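Local coordinates for protein copper-transporting ATPase (PDB 2YJ6) that probably couples ATP hydrolysis to the movement of copper or related metal ions across the cell membrane, this piece being its catalytic nucleotide-binding and phosphorylation domains, at residues 31-36 with 202-207; 56-61 with 84-89; 104-109 with 121-126; 115-120 with 128-133; 220-225 with 232-237. The protein carries 1 engineered substitution. One frame throughout, in Å; residues are numbered along the deposited sequence.

Contact 1: residues 31-36 with 202-207. Engineered in segment 31-36: Asn34 (natural residue Asp).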
# COMPACT_ATOMS: atom_id res chain seq x y z
N ILE A 31 3.69 0.33 17.89
CA ILE A 31 3.58 -0.39 16.62
C ILE A 31 2.94 0.50 15.55
O ILE A 31 1.81 0.96 15.73
CB ILE A 31 2.66 -1.60 16.75
CG1 ILE A 31 2.93 -2.36 18.05
CG2 ILE A 31 2.78 -2.48 15.50
CD1 ILE A 31 4.09 -3.34 17.96
N ILE A 32 3.64 0.71 14.44
CA ILE A 32 3.12 1.53 13.35
C ILE A 32 2.96 0.75 12.04
O ILE A 32 3.91 0.16 11.54
CB ILE A 32 3.99 2.75 13.07
CG1 ILE A 32 3.95 3.69 14.28
CG2 ILE A 32 3.51 3.45 11.79
CD1 ILE A 32 4.77 4.94 14.11
N PHE A 33 1.74 0.76 11.51
CA PHE A 33 1.45 0.11 10.24
C PHE A 33 1.36 1.13 9.10
O PHE A 33 0.58 2.08 9.16
CB PHE A 33 0.12 -0.66 10.32
CG PHE A 33 0.19 -1.89 11.18
CD1 PHE A 33 -0.03 -1.82 12.55
CD2 PHE A 33 0.47 -3.12 10.61
CE1 PHE A 33 0.05 -2.96 13.34
CE2 PHE A 33 0.54 -4.26 11.39
CZ PHE A 33 0.33 -4.19 12.76
N ASN A 34 2.17 0.92 8.07
CA ASN A 34 1.92 1.55 6.78
C ASN A 34 0.81 0.78 6.09
O ASN A 34 1.00 -0.37 5.73
CB ASN A 34 3.17 1.51 5.91
CG ASN A 34 3.78 2.88 5.72
OD1 ASN A 34 3.45 3.60 4.77
ND2 ASN A 34 4.66 3.26 6.65
N LYS A 35 -0.34 1.41 5.90
CA LYS A 35 -1.53 0.70 5.39
C LYS A 35 -1.28 -0.23 4.19
O LYS A 35 -1.35 -1.45 4.31
CB LYS A 35 -2.65 1.70 5.06
CG LYS A 35 -3.86 1.09 4.33
CD LYS A 35 -4.70 2.18 3.70
CE LYS A 35 -5.83 1.60 2.89
NZ LYS A 35 -6.57 2.67 2.19
N THR A 36 -0.99 0.36 3.03
CA THR A 36 -0.92 -0.40 1.77
C THR A 36 0.17 -1.48 1.75
O THR A 36 1.35 -1.18 1.92
CB THR A 36 -0.63 0.55 0.59
OG1 THR A 36 -1.49 1.70 0.67
CG2 THR A 36 -0.82 -0.16 -0.74
N LEU A 202 8.50 0.38 16.61
CA LEU A 202 8.59 -0.67 15.61
C LEU A 202 7.62 -0.39 14.43
O LEU A 202 6.42 -0.15 14.63
CB LEU A 202 8.33 -2.04 16.22
CG LEU A 202 8.56 -3.19 15.24
CD1 LEU A 202 9.00 -4.45 15.95
CD2 LEU A 202 7.32 -3.43 14.37
N MET A 203 8.15 -0.40 13.21
CA MET A 203 7.37 -0.05 12.02
C MET A 203 7.43 -1.14 10.96
O MET A 203 8.50 -1.68 10.68
CB MET A 203 7.81 1.29 11.41
CG MET A 203 7.10 1.59 10.07
SD MET A 203 7.49 3.13 9.23
CE MET A 203 6.36 4.23 10.05
N ILE A 204 6.27 -1.45 10.38
CA ILE A 204 6.13 -2.42 9.29
C ILE A 204 5.67 -1.70 8.01
O ILE A 204 4.67 -0.99 8.03
CB ILE A 204 5.09 -3.50 9.66
CG1 ILE A 204 5.43 -4.14 11.01
CG2 ILE A 204 5.01 -4.57 8.58
CD1 ILE A 204 4.24 -4.38 11.90
N GLY A 205 6.40 -1.89 6.90
CA GLY A 205 6.04 -1.27 5.63
C GLY A 205 6.37 -2.19 4.46
O GLY A 205 6.54 -3.38 4.67
N ASP A 206 6.47 -1.68 3.24
CA ASP A 206 6.94 -2.54 2.15
C ASP A 206 8.23 -2.08 1.44
O ASP A 206 9.32 -2.24 1.97
CB ASP A 206 5.82 -2.92 1.16
CG ASP A 206 5.24 -1.73 0.44
OD1 ASP A 206 5.97 -0.74 0.22
OD2 ASP A 206 4.03 -1.79 0.09
N GLY A 207 8.12 -1.52 0.23
CA GLY A 207 9.30 -1.06 -0.48
C GLY A 207 9.18 0.27 -1.20
O GLY A 207 10.06 0.64 -1.99
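Ile32 and Met203 pack against each other on one face of a pair of neighbouring parallel strands. The terminal CE of Met203 sits 3.4 Å from Ile32 CG2, a tight methyl contact. The methionine runs straight to SD and then bends (chi3 -85°), which carries CE over to the isoleucine. Its SD lies 3.8 Å from ND2 of Asn34. On the other face Ile204 lies alongside Phe33. Its CD1 is 3.7 Å from Phe33 CE2 and makes an off-centre CH-pi contact with the ring. Three nearly straight backbone bonds hold the strands in register: Ile32 N to Leu202 O, Ile204 N to Ile32 O and Asn34 N to Ile204 O. With an alanine in place of Met203, Ile32 CG2 is likely to face a gap, and the Asn34 amide would lose its sulfur neighbour. Further out, Ile191 of helix 184-196 covers both Ile32 and Met203. Asn34 is engineered and replaces the natural aspartate, the residue that is phosphorylated in the DKTGT motif of P-type ATPases. Its OD1 is hydrogen-bonded to Lys187, and Lys35 forms a salt bridge with Asp161. The apolar strand pair thus ends in a polar site. The natural aspartate would probably set a negative charge beside Lys187, where the engineered amide offers only a neutral oxygen.

Contact 2: residues 56-61 with 84-89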
# COMPACT_ATOMS: atom_id res chain seq x y z
N LEU A 56 -15.14 3.03 -22.36
CA LEU A 56 -14.44 1.96 -21.66
C LEU A 56 -13.36 1.34 -22.58
O LEU A 56 -12.23 1.15 -22.14
CB LEU A 56 -15.42 0.88 -21.18
CG LEU A 56 -14.82 -0.33 -20.44
CD1 LEU A 56 -13.99 0.08 -19.20
CD2 LEU A 56 -15.90 -1.33 -20.04
N ALA A 57 -13.72 1.02 -23.83
CA ALA A 57 -12.74 0.48 -24.80
C ALA A 57 -11.56 1.43 -25.08
O ALA A 57 -10.43 0.99 -25.25
CB ALA A 57 -13.42 0.07 -26.13
N TYR A 58 -11.84 2.74 -25.10
CA TYR A 58 -10.85 3.75 -25.44
C TYR A 58 -9.82 3.89 -24.33
O TYR A 58 -8.61 3.93 -24.57
CB TYR A 58 -11.52 5.12 -25.65
CG TYR A 58 -12.05 5.40 -27.04
CD1 TYR A 58 -11.75 4.57 -28.11
CD2 TYR A 58 -12.85 6.51 -27.27
CE1 TYR A 58 -12.23 4.83 -29.37
CE2 TYR A 58 -13.35 6.78 -28.52
CZ TYR A 58 -13.03 5.94 -29.57
OH TYR A 58 -13.53 6.22 -30.82
N ALA A 59 -10.32 3.97 -23.10
CA ALA A 59 -9.46 4.04 -21.93
C ALA A 59 -8.63 2.77 -21.74
O ALA A 59 -7.44 2.84 -21.42
CB ALA A 59 -10.27 4.33 -20.66
N ALA A 60 -9.27 1.61 -21.91
CA ALA A 60 -8.56 0.33 -21.76
C ALA A 60 -7.42 0.19 -22.76
O ALA A 60 -6.36 -0.31 -22.42
CB ALA A 60 -9.52 -0.85 -21.92
N SER A 61 -7.67 0.59 -24.01
CA SER A 61 -6.69 0.42 -25.09
C SER A 61 -5.45 1.29 -24.89
O SER A 61 -4.38 0.99 -25.43
CB SER A 61 -7.33 0.68 -26.46
OG SER A 61 -8.44 -0.17 -26.69
N LYS A 84 -12.77 -5.37 -26.56
CA LYS A 84 -11.66 -5.74 -27.43
C LYS A 84 -10.65 -4.59 -27.49
O LYS A 84 -11.02 -3.43 -27.63
CB LYS A 84 -12.16 -6.09 -28.84
CG LYS A 84 -12.97 -7.39 -28.92
CD LYS A 84 -13.35 -7.73 -30.35
CE LYS A 84 -14.09 -9.07 -30.42
NZ LYS A 84 -13.34 -10.12 -29.68
N ILE A 85 -9.37 -4.91 -27.39
CA ILE A 85 -8.34 -3.88 -27.31
C ILE A 85 -7.98 -3.31 -28.67
O ILE A 85 -7.75 -4.07 -29.61
CB ILE A 85 -7.09 -4.40 -26.61
CG1 ILE A 85 -7.42 -4.74 -25.15
CG2 ILE A 85 -5.96 -3.37 -26.72
CD1 ILE A 85 -7.67 -3.52 -24.24
N LEU A 86 -7.94 -1.99 -28.77
CA LEU A 86 -7.75 -1.29 -30.04
C LEU A 86 -6.34 -0.73 -30.16
O LEU A 86 -5.63 -0.55 -29.15
CB LEU A 86 -8.78 -0.16 -30.20
CG LEU A 86 -10.28 -0.45 -30.14
CD1 LEU A 86 -11.08 0.85 -30.06
CD2 LEU A 86 -10.77 -1.29 -31.31
N GLU A 87 -5.92 -0.46 -31.40
CA GLU A 87 -4.57 0.01 -31.70
C GLU A 87 -4.37 1.49 -31.37
O GLU A 87 -5.15 2.35 -31.79
CB GLU A 87 -4.21 -0.28 -33.16
CG GLU A 87 -2.99 0.48 -33.67
CD GLU A 87 -1.83 -0.43 -34.07
OE1 GLU A 87 -1.85 -1.63 -33.72
OE2 GLU A 87 -0.89 0.07 -34.74
N VAL A 88 -3.30 1.78 -30.63
CA VAL A 88 -3.00 3.13 -30.16
C VAL A 88 -1.72 3.71 -30.80
O VAL A 88 -0.83 2.96 -31.20
CB VAL A 88 -2.84 3.13 -28.62
CG1 VAL A 88 -2.34 4.48 -28.13
CG2 VAL A 88 -4.16 2.72 -27.95
N LYS A 89 -1.64 5.04 -30.87
CA LYS A 89 -0.42 5.73 -31.31
C LYS A 89 0.01 6.79 -30.30
O LYS A 89 -0.64 7.00 -29.28
CB LYS A 89 -0.61 6.39 -32.67
CG LYS A 89 -1.42 5.56 -33.64
CD LYS A 89 -1.41 6.18 -35.02
CE LYS A 89 -0.27 5.60 -35.86
NZ LYS A 89 -0.42 4.13 -36.03
O HOH W 1 -3.66 -0.45 -27.43
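The polar part of the contact centres on the hydroxyl of Ser61. OG accepts a nearly straight hydrogen bond from Leu86 N at 2.8 Å and donates to Ala57 O, one helical turn back, at 2.7 Å. OG lies anti to the carbonyl carbon of its own residue (chi1 -58°), which lets it reach both partners. Ala57 O also accepts the helical bond from Ser61 N, and the two donors approach from opposite faces of the carbonyl plane. A water adds a second link: it donates to Ser61 O and to Leu86 O, each at 2.6 Å. Were the serine an alanine, the Leu86 N-H would probably lose its acceptor and the loop part of its hold on the helix. The apolar contacts are lighter. Ile85 CD1 lies 4.0 Å from Ala60 CB, and Leu86 CD1 meets the Tyr58 ring at its edge, 4.2 Å from CE1. A close carbon-to-oxygen approach stands apart from these: Val88 CG2 lies 3.1 Å from Ser61 O. Within the nucleotide-binding domain, the contact fastens the loop between helix 69-80 and strand 89-92 to helix 53-63. Ala78 of helix 69-80 packs on Ala60, and Ile103 of strand 98-103 touches Tyr58, Ser61 and Val88.

Contact 3: residues 104-109 with 121-126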
# COMPACT_ATOMS: atom_id res chain seq x y z
N SER A 104 -8.39 6.80 -33.69
CA SER A 104 -9.38 7.32 -34.63
C SER A 104 -9.40 8.84 -34.64
O SER A 104 -10.47 9.45 -34.69
CB SER A 104 -10.77 6.78 -34.30
OG SER A 104 -10.84 5.37 -34.46
N ASP A 105 -8.22 9.45 -34.58
CA ASP A 105 -8.09 10.91 -34.59
C ASP A 105 -8.42 11.59 -33.24
O ASP A 105 -8.20 12.79 -33.08
CB ASP A 105 -8.92 11.53 -35.72
CG ASP A 105 -8.29 11.31 -37.10
OD1 ASP A 105 -7.06 11.48 -37.23
OD2 ASP A 105 -9.03 10.96 -38.05
N LYS A 106 -8.92 10.82 -32.28
CA LYS A 106 -9.32 11.37 -30.98
C LYS A 106 -8.18 11.27 -29.99
O LYS A 106 -7.45 10.29 -29.97
CB LYS A 106 -10.53 10.62 -30.41
CG LYS A 106 -11.79 10.73 -31.26
CD LYS A 106 -12.80 9.65 -30.91
CE LYS A 106 -14.19 10.06 -31.37
NZ LYS A 106 -15.25 9.07 -31.04
N ILE A 107 -8.03 12.29 -29.15
CA ILE A 107 -7.02 12.28 -28.11
C ILE A 107 -7.61 11.84 -26.76
O ILE A 107 -8.56 12.44 -26.26
CB ILE A 107 -6.37 13.66 -27.93
CG1 ILE A 107 -5.66 14.09 -29.22
CG2 ILE A 107 -5.39 13.64 -26.78
CD1 ILE A 107 -6.60 14.38 -30.38
N ILE A 108 -7.02 10.81 -26.16
CA ILE A 108 -7.54 10.19 -24.95
C ILE A 108 -6.57 10.32 -23.79
O ILE A 108 -5.42 9.89 -23.88
CB ILE A 108 -7.82 8.68 -25.19
CG1 ILE A 108 -8.93 8.52 -26.23
CG2 ILE A 108 -8.18 7.97 -23.90
CD1 ILE A 108 -8.45 8.11 -27.58
N GLU A 109 -7.02 10.91 -22.69
CA GLU A 109 -6.21 10.95 -21.47
C GLU A 109 -6.93 10.21 -20.35
O GLU A 109 -8.16 10.22 -20.30
CB GLU A 109 -5.92 12.40 -21.06
CG GLU A 109 -5.54 13.31 -22.22
CD GLU A 109 -5.67 14.79 -21.87
OE1 GLU A 109 -4.74 15.32 -21.22
OE2 GLU A 109 -6.69 15.42 -22.25
N VAL A 121 -11.61 10.03 -17.47
CA VAL A 121 -11.32 9.80 -18.88
C VAL A 121 -11.72 11.02 -19.71
O VAL A 121 -12.90 11.41 -19.71
CB VAL A 121 -12.09 8.55 -19.43
CG1 VAL A 121 -11.71 8.27 -20.88
CG2 VAL A 121 -11.83 7.34 -18.57
N TYR A 122 -10.75 11.61 -20.39
CA TYR A 122 -10.96 12.76 -21.28
C TYR A 122 -10.88 12.40 -22.76
O TYR A 122 -9.98 11.66 -23.17
CB TYR A 122 -9.92 13.84 -20.99
CG TYR A 122 -10.05 14.41 -19.61
CD1 TYR A 122 -9.60 13.70 -18.51
CD2 TYR A 122 -10.67 15.63 -19.39
CE1 TYR A 122 -9.73 14.21 -17.23
CE2 TYR A 122 -10.82 16.15 -18.12
CZ TYR A 122 -10.35 15.44 -17.04
OH TYR A 122 -10.48 15.95 -15.76
N ILE A 123 -11.82 12.91 -23.56
CA ILE A 123 -11.73 12.78 -25.01
C ILE A 123 -11.75 14.15 -25.67
O ILE A 123 -12.75 14.87 -25.62
CB ILE A 123 -12.84 11.88 -25.60
CG1 ILE A 123 -12.71 10.47 -25.04
CG2 ILE A 123 -12.74 11.85 -27.11
CD1 ILE A 123 -13.59 9.47 -25.72
N ASN A 124 -10.61 14.51 -26.27
CA ASN A 124 -10.39 15.85 -26.83
C ASN A 124 -10.69 16.97 -25.82
O ASN A 124 -11.31 17.97 -26.16
CB ASN A 124 -11.14 16.03 -28.16
CG ASN A 124 -10.52 15.21 -29.31
OD1 ASN A 124 -9.31 15.06 -29.39
ND2 ASN A 124 -11.37 14.68 -30.20
N GLY A 125 -10.24 16.79 -24.58
CA GLY A 125 -10.40 17.78 -23.54
C GLY A 125 -11.70 17.74 -22.73
O GLY A 125 -11.84 18.48 -21.76
N GLU A 126 -12.65 16.90 -23.13
CA GLU A 126 -13.96 16.80 -22.47
C GLU A 126 -14.03 15.59 -21.53
O GLU A 126 -13.81 14.46 -21.96
CB GLU A 126 -15.08 16.72 -23.53
CG GLU A 126 -16.52 16.56 -23.00
CD GLU A 126 -17.60 16.59 -24.11
OE1 GLU A 126 -17.44 15.90 -25.14
OE2 GLU A 126 -18.60 17.32 -23.97
O HOH W 2 -8.54 14.61 -24.38
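The ring of Tyr122 meets Glu109 at its edge, where Glu109 O lies near the ring plane. The two residues pair across the antiparallel beta hairpin of strands 106-112 and 119-123 in the nucleotide-binding domain. Gly125 O also lies in plane at the ring edge. The Glu109 carboxylate passes obliquely, with its plane 54° from that of the ring, and its OE2 comes 3.8 Å from Tyr122 CB. The second flat group is the amide of Asn124, which crosses Ile107 at about a right angle. Asn124 CG lies anti to the carbonyl carbon (chi1 -71°), bringing OD1 to Ile107 N at 3.1 Å, with the donor 50° out of the carbonyl plane. Glu109 and Tyr122 form a hydrogen-bonded pair, each backbone N bonded to the other's O. Ile108 and Ile123 form the non-hydrogen-bonded pair beside it, on the face turned to helix 53-63, where Ile123 packs on Tyr58. Asn124 N bonds Ile107 O at 2.9 Å, so Asn124 holds both the backbone N and O of Ile107. Asn124 and Gly125 are the central residues of a type I' turn leading into strand 126-134. A water joins turn and strand, donating to Ile107 O and Glu109 OE2 and accepting from Gly125 N at 2.8 Å.

Contact 4: residues 115-120 with 128-133. With A99 (5'-O-[(S)-hydroxy{[(R)-hydroxy({(S)-hydroxy[(1S)-1-(2-nitrophenyl)ethoxy]phosphoryl}oxy)phosphoryl]oxy}phosphoryl]adenosine), chain C.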
# COMPACT_ATOMS: atom_id res chain seq x y z
N ASN A 115 -13.28 15.29 -7.33
CA ASN A 115 -14.24 15.33 -6.21
C ASN A 115 -14.53 14.02 -5.46
O ASN A 115 -13.97 13.77 -4.39
CB ASN A 115 -15.55 15.99 -6.67
N ASN A 116 -15.42 13.19 -6.00
CA ASN A 116 -15.80 11.92 -5.37
C ASN A 116 -15.33 10.67 -6.11
O ASN A 116 -15.54 9.55 -5.64
CB ASN A 116 -17.32 11.84 -5.18
CG ASN A 116 -17.74 12.05 -3.73
OD1 ASN A 116 -16.91 12.04 -2.82
ND2 ASN A 116 -19.05 12.22 -3.52
N ASN A 117 -14.73 10.85 -7.29
CA ASN A 117 -14.18 9.73 -8.05
C ASN A 117 -12.66 9.67 -7.92
O ASN A 117 -12.03 10.61 -7.43
CB ASN A 117 -14.56 9.85 -9.53
CG ASN A 117 -16.08 9.93 -9.75
OD1 ASN A 117 -16.59 10.93 -10.27
ND2 ASN A 117 -16.81 8.88 -9.36
N ASP A 118 -12.07 8.57 -8.37
CA ASP A 118 -10.62 8.41 -8.31
C ASP A 118 -9.97 8.73 -9.66
O ASP A 118 -8.99 9.47 -9.73
CB ASP A 118 -10.25 6.99 -7.86
CG ASP A 118 -10.82 6.63 -6.48
OD1 ASP A 118 -10.69 7.43 -5.53
OD2 ASP A 118 -11.39 5.53 -6.35
N ILE A 119 -10.52 8.18 -10.74
CA ILE A 119 -9.90 8.28 -12.06
C ILE A 119 -10.85 8.84 -13.15
O ILE A 119 -12.04 8.54 -13.14
CB ILE A 119 -9.38 6.89 -12.53
CG1 ILE A 119 -8.38 6.31 -11.52
CG2 ILE A 119 -8.78 6.98 -13.94
CD1 ILE A 119 -7.17 7.20 -11.26
N ALA A 120 -10.32 9.62 -14.09
CA ALA A 120 -11.15 10.27 -15.10
C ALA A 120 -10.66 10.09 -16.54
O ALA A 120 -9.44 10.03 -16.81
CB ALA A 120 -11.34 11.75 -14.78
N ILE A 128 -15.57 12.55 -19.97
CA ILE A 128 -16.73 11.73 -20.36
C ILE A 128 -16.97 10.40 -19.60
O ILE A 128 -17.96 9.73 -19.86
CB ILE A 128 -16.82 11.52 -21.91
CG1 ILE A 128 -15.43 11.50 -22.58
CG2 ILE A 128 -17.63 12.66 -22.56
CD1 ILE A 128 -14.49 10.45 -22.05
N ALA A 129 -16.10 10.03 -18.67
CA ALA A 129 -16.31 8.79 -17.91
C ALA A 129 -15.39 8.78 -16.70
O ALA A 129 -14.44 9.55 -16.66
CB ALA A 129 -16.06 7.56 -18.79
N SER A 130 -15.68 7.94 -15.70
CA SER A 130 -14.83 7.83 -14.50
C SER A 130 -14.82 6.42 -13.89
O SER A 130 -15.71 5.59 -14.16
CB SER A 130 -15.23 8.87 -13.43
OG SER A 130 -16.60 8.75 -13.09
N PHE A 131 -13.81 6.17 -13.07
CA PHE A 131 -13.69 4.92 -12.31
C PHE A 131 -13.53 5.20 -10.80
O PHE A 131 -12.99 6.22 -10.40
CB PHE A 131 -12.44 4.13 -12.70
CG PHE A 131 -12.41 3.62 -14.10
CD1 PHE A 131 -11.89 4.39 -15.13
CD2 PHE A 131 -12.78 2.32 -14.38
CE1 PHE A 131 -11.81 3.91 -16.42
CE2 PHE A 131 -12.71 1.81 -15.67
CZ PHE A 131 -12.21 2.61 -16.70
N ASN A 132 -13.96 4.25 -9.98
CA ASN A 132 -13.54 4.18 -8.59
C ASN A 132 -12.75 2.91 -8.37
O ASN A 132 -13.16 1.83 -8.80
CB ASN A 132 -14.73 4.22 -7.64
CG ASN A 132 -15.34 5.59 -7.54
OD1 ASN A 132 -14.62 6.59 -7.51
ND2 ASN A 132 -16.66 5.66 -7.52
N ILE A 133 -11.62 3.05 -7.69
CA ILE A 133 -10.64 1.98 -7.53
C ILE A 133 -10.32 1.74 -6.05
O ILE A 133 -10.17 2.70 -5.30
CB ILE A 133 -9.35 2.35 -8.28
CG1 ILE A 133 -9.62 2.29 -9.78
CG2 ILE A 133 -8.21 1.44 -7.90
CD1 ILE A 133 -8.47 2.71 -10.63
C' A99 C . -2.35 2.61 -6.43
N1 A99 C . -3.50 5.66 -15.38
C2 A99 C . -4.38 6.45 -14.74
N3 A99 C . -4.06 7.21 -13.69
C4 A99 C . -2.78 7.22 -13.21
C5 A99 C . -1.77 6.37 -13.85
C6 A99 C . -2.20 5.55 -15.01
N6 A99 C . -1.34 4.74 -15.67
N7 A99 C . -0.62 6.56 -13.18
C8 A99 C . -0.88 7.45 -12.19
N9 A99 C . -2.16 7.83 -12.20
PA A99 C . 1.57 7.79 -8.34
PB A99 C . 0.82 5.57 -6.82
PG A99 C . -1.43 4.87 -5.24
O'L A99 C . -4.86 2.89 -5.22
O'M A99 C . -5.89 1.13 -4.66
C1' A99 C . -3.58 -0.11 -4.00
O1A A99 C . 1.52 8.50 -7.01
C1B A99 C . -2.78 8.81 -11.28
O1B A99 C . 1.44 4.22 -7.11
O1G A99 C . -0.40 4.10 -4.46
C2' A99 C . -3.63 1.02 -4.81
N2' A99 C . -4.84 1.71 -4.90
O2' A99 C . -4.55 8.69 -9.67
O2A A99 C . 2.88 7.57 -9.05
C2B A99 C . -3.31 8.08 -10.06
O2B A99 C . 1.36 6.43 -5.70
O2G A99 C . -2.60 3.86 -5.74
C3' A99 C . -2.41 1.43 -5.53
O3' A99 C . -2.85 8.34 -7.69
O3A A99 C . 0.84 6.37 -8.21
C3B A99 C . -2.25 8.28 -9.00
O3B A99 C . -0.78 5.38 -6.63
O3G A99 C . -2.10 6.06 -4.58
C4' A99 C . -1.26 0.66 -5.39
O4' A99 C . -1.77 9.72 -10.82
C4B A99 C . -1.60 9.60 -9.40
C5' A99 C . -1.26 -0.45 -4.57
O5' A99 C . 0.55 8.49 -9.37
C5B A99 C . -0.13 9.70 -9.01
C6' A99 C . -2.41 -0.83 -3.89
CM' A99 C . -1.01 2.59 -7.17
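Ile119 is the tight centre of this contact. Its CG1 packs 3.7 Å from Ile133 CD1, and its CB lies against Phe131 CB. Beyond them the Ile119 CD1 methyl touches the bound nucleotide analogue, 3.4 Å from its O2'. Backbone bonds secure this side: Phe131 N to Ile119 O at 3.0 Å, and Ile119 N to Phe131 O at 3.2 Å. Phe131 O takes a second N-H, from Asp118. Asp118 CG stands anti to the carbonyl carbon (chi1 -59°), and OD2 thereby accepts from Ile133 N at 2.8 Å with its anti lone pair. The Asn116-Asn117 loop, with Asn116 exposed, forms the looser side. Asn117 OD1 lies 3.6 Å from Ser130 OG, and the amide planes of Asn117 and Asn132 are 29° apart. The bond from Asp118 N to Asn132 OD1 is weak. Two residues, Asp118 and Ile119, stand opposite the single Phe131, a classic beta bulge in the hairpin of strands 119-123 and 126-134. The hairpin belongs to the antiparallel sheet of the nucleotide-binding domain, and Ile119 and Ile133 line its nucleotide pocket.

Contact 5: residues 220-225 with 232-237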
# COMPACT_ATOMS: atom_id res chain seq x y z
N SER A 220 12.80 -1.98 12.23
CA SER A 220 12.06 -1.99 10.98
C SER A 220 11.71 -3.40 10.52
O SER A 220 12.53 -4.32 10.63
CB SER A 220 12.84 -1.23 9.90
OG SER A 220 14.17 -1.70 9.80
N VAL A 221 10.49 -3.56 10.00
CA VAL A 221 10.02 -4.81 9.39
C VAL A 221 9.51 -4.59 7.95
O VAL A 221 8.60 -3.78 7.71
CB VAL A 221 8.88 -5.47 10.21
CG1 VAL A 221 8.40 -6.77 9.52
CG2 VAL A 221 9.29 -5.74 11.67
N ALA A 222 10.10 -5.32 7.00
CA ALA A 222 9.70 -5.25 5.59
C ALA A 222 9.04 -6.55 5.09
O ALA A 222 9.47 -7.65 5.44
CB ALA A 222 10.91 -4.92 4.73
N MET A 223 8.00 -6.42 4.26
CA MET A 223 7.37 -7.58 3.61
C MET A 223 8.30 -8.25 2.59
O MET A 223 9.17 -7.60 2.00
CB MET A 223 6.07 -7.18 2.90
CG MET A 223 5.09 -6.42 3.79
SD MET A 223 4.45 -7.39 5.18
CE MET A 223 3.78 -8.82 4.33
N GLY A 224 8.13 -9.56 2.40
CA GLY A 224 8.95 -10.32 1.46
C GLY A 224 8.76 -9.89 0.02
O GLY A 224 9.66 -10.01 -0.81
N ASN A 225 7.57 -9.37 -0.28
CA ASN A 225 7.25 -8.83 -1.60
C ASN A 225 7.58 -7.34 -1.70
O ASN A 225 6.71 -6.52 -1.97
CB ASN A 225 5.77 -9.08 -1.94
CG ASN A 225 4.82 -8.62 -0.83
OD1 ASN A 225 5.12 -7.67 -0.09
ND2 ASN A 225 3.68 -9.29 -0.70
N ASN A 232 17.53 -3.83 1.58
CA ASN A 232 18.20 -2.65 2.11
C ASN A 232 18.00 -2.32 3.59
O ASN A 232 18.78 -2.75 4.44
CB ASN A 232 17.85 -1.42 1.26
N VAL A 233 16.96 -1.54 3.89
CA VAL A 233 16.81 -0.94 5.21
C VAL A 233 16.54 -1.92 6.36
O VAL A 233 17.29 -1.93 7.34
CB VAL A 233 15.68 0.14 5.26
CG1 VAL A 233 15.62 0.76 6.65
CG2 VAL A 233 15.88 1.22 4.19
N ALA A 234 15.49 -2.73 6.21
CA ALA A 234 14.86 -3.42 7.34
C ALA A 234 15.75 -4.34 8.18
O ALA A 234 16.62 -5.04 7.67
CB ALA A 234 13.61 -4.18 6.88
N ASP A 235 15.52 -4.28 9.49
CA ASP A 235 16.12 -5.19 10.44
C ASP A 235 15.62 -6.62 10.18
O ASP A 235 16.37 -7.60 10.31
CB ASP A 235 15.76 -4.75 11.87
CG ASP A 235 16.21 -3.30 12.18
OD1 ASP A 235 17.37 -2.94 11.87
OD2 ASP A 235 15.41 -2.52 12.74
N ILE A 236 14.34 -6.74 9.81
CA ILE A 236 13.68 -8.03 9.65
C ILE A 236 12.86 -8.10 8.36
O ILE A 236 12.06 -7.21 8.06
CB ILE A 236 12.72 -8.30 10.81
CG1 ILE A 236 13.43 -8.17 12.16
CG2 ILE A 236 12.03 -9.68 10.68
CD1 ILE A 236 12.48 -8.08 13.31
N ILE A 237 13.05 -9.19 7.62
CA ILE A 237 12.25 -9.43 6.42
C ILE A 237 11.29 -10.59 6.64
O ILE A 237 11.69 -11.68 7.05
CB ILE A 237 13.13 -9.66 5.19
CG1 ILE A 237 13.91 -8.38 4.88
CG2 ILE A 237 12.28 -10.06 3.98
CD1 ILE A 237 15.20 -8.63 4.19
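Asp235 OD2 is held twice by Ser220. The backbone N of Ser220 donates to it at 2.7 Å, meeting the anti side of the carboxylate 33° out of its plane, and Ser220 OG adds a weak bond at 3.3 Å. The same OG accepts from Asp235 N at 2.9 Å. Serine and aspartate thus bind each other through side chain and backbone in both directions. Ser220 OG stands between its own backbone N and carbonyl carbon (chi1 52°), a rotation that places it against Asp235 N and 3.1 Å from Ala234 CA. These bonds fix the chain just before strand 236-238 begins. Regular pairing follows, with Ile236 N bonded to Ser220 O at 3.1 Å and Ala222 N to Ile236 O at 2.9 Å. On one face Ala222 CB meets Ala234 CB at 3.5 Å, a close fit of two small methyls. On the opposite face Val221 CG2 approaches Ile236 CD1 at 4.3 Å, and Val221 goes on to touch Leu202 and Ile204 of the next strand. Ile16 of strand 14-16, the antiparallel edge strand, packs on Ile236. The arrangement is a parallel strand pair of the Rossmann-like, HAD-type sheet that forms the core of the phosphorylation domain.

Overall arrangement
From the N terminus the chain enters contact 1 at residues 31-36 and closes it only at 202-207. Contacts 2, 3 and 4 all lie within that long loop. Contact 2 closes first and fastens a loop to helix 53-63. Contacts 3 and 4 follow. Their segments interleave along the chain and share strand 119-123, so three strands of the antiparallel sheet are joined. These three contacts touch one another and tie together parts of the nucleotide-binding domain. Contact 5 closes a short loop between 220-225 and 232-237, after contact 1 has closed, and joins it through neighbouring strands 201-205 and 219-223 of the phosphorylation-domain sheet. The centres of contacts 3 and 5 are about 43 Å apart, and the nucleotide analogue lies between the domains.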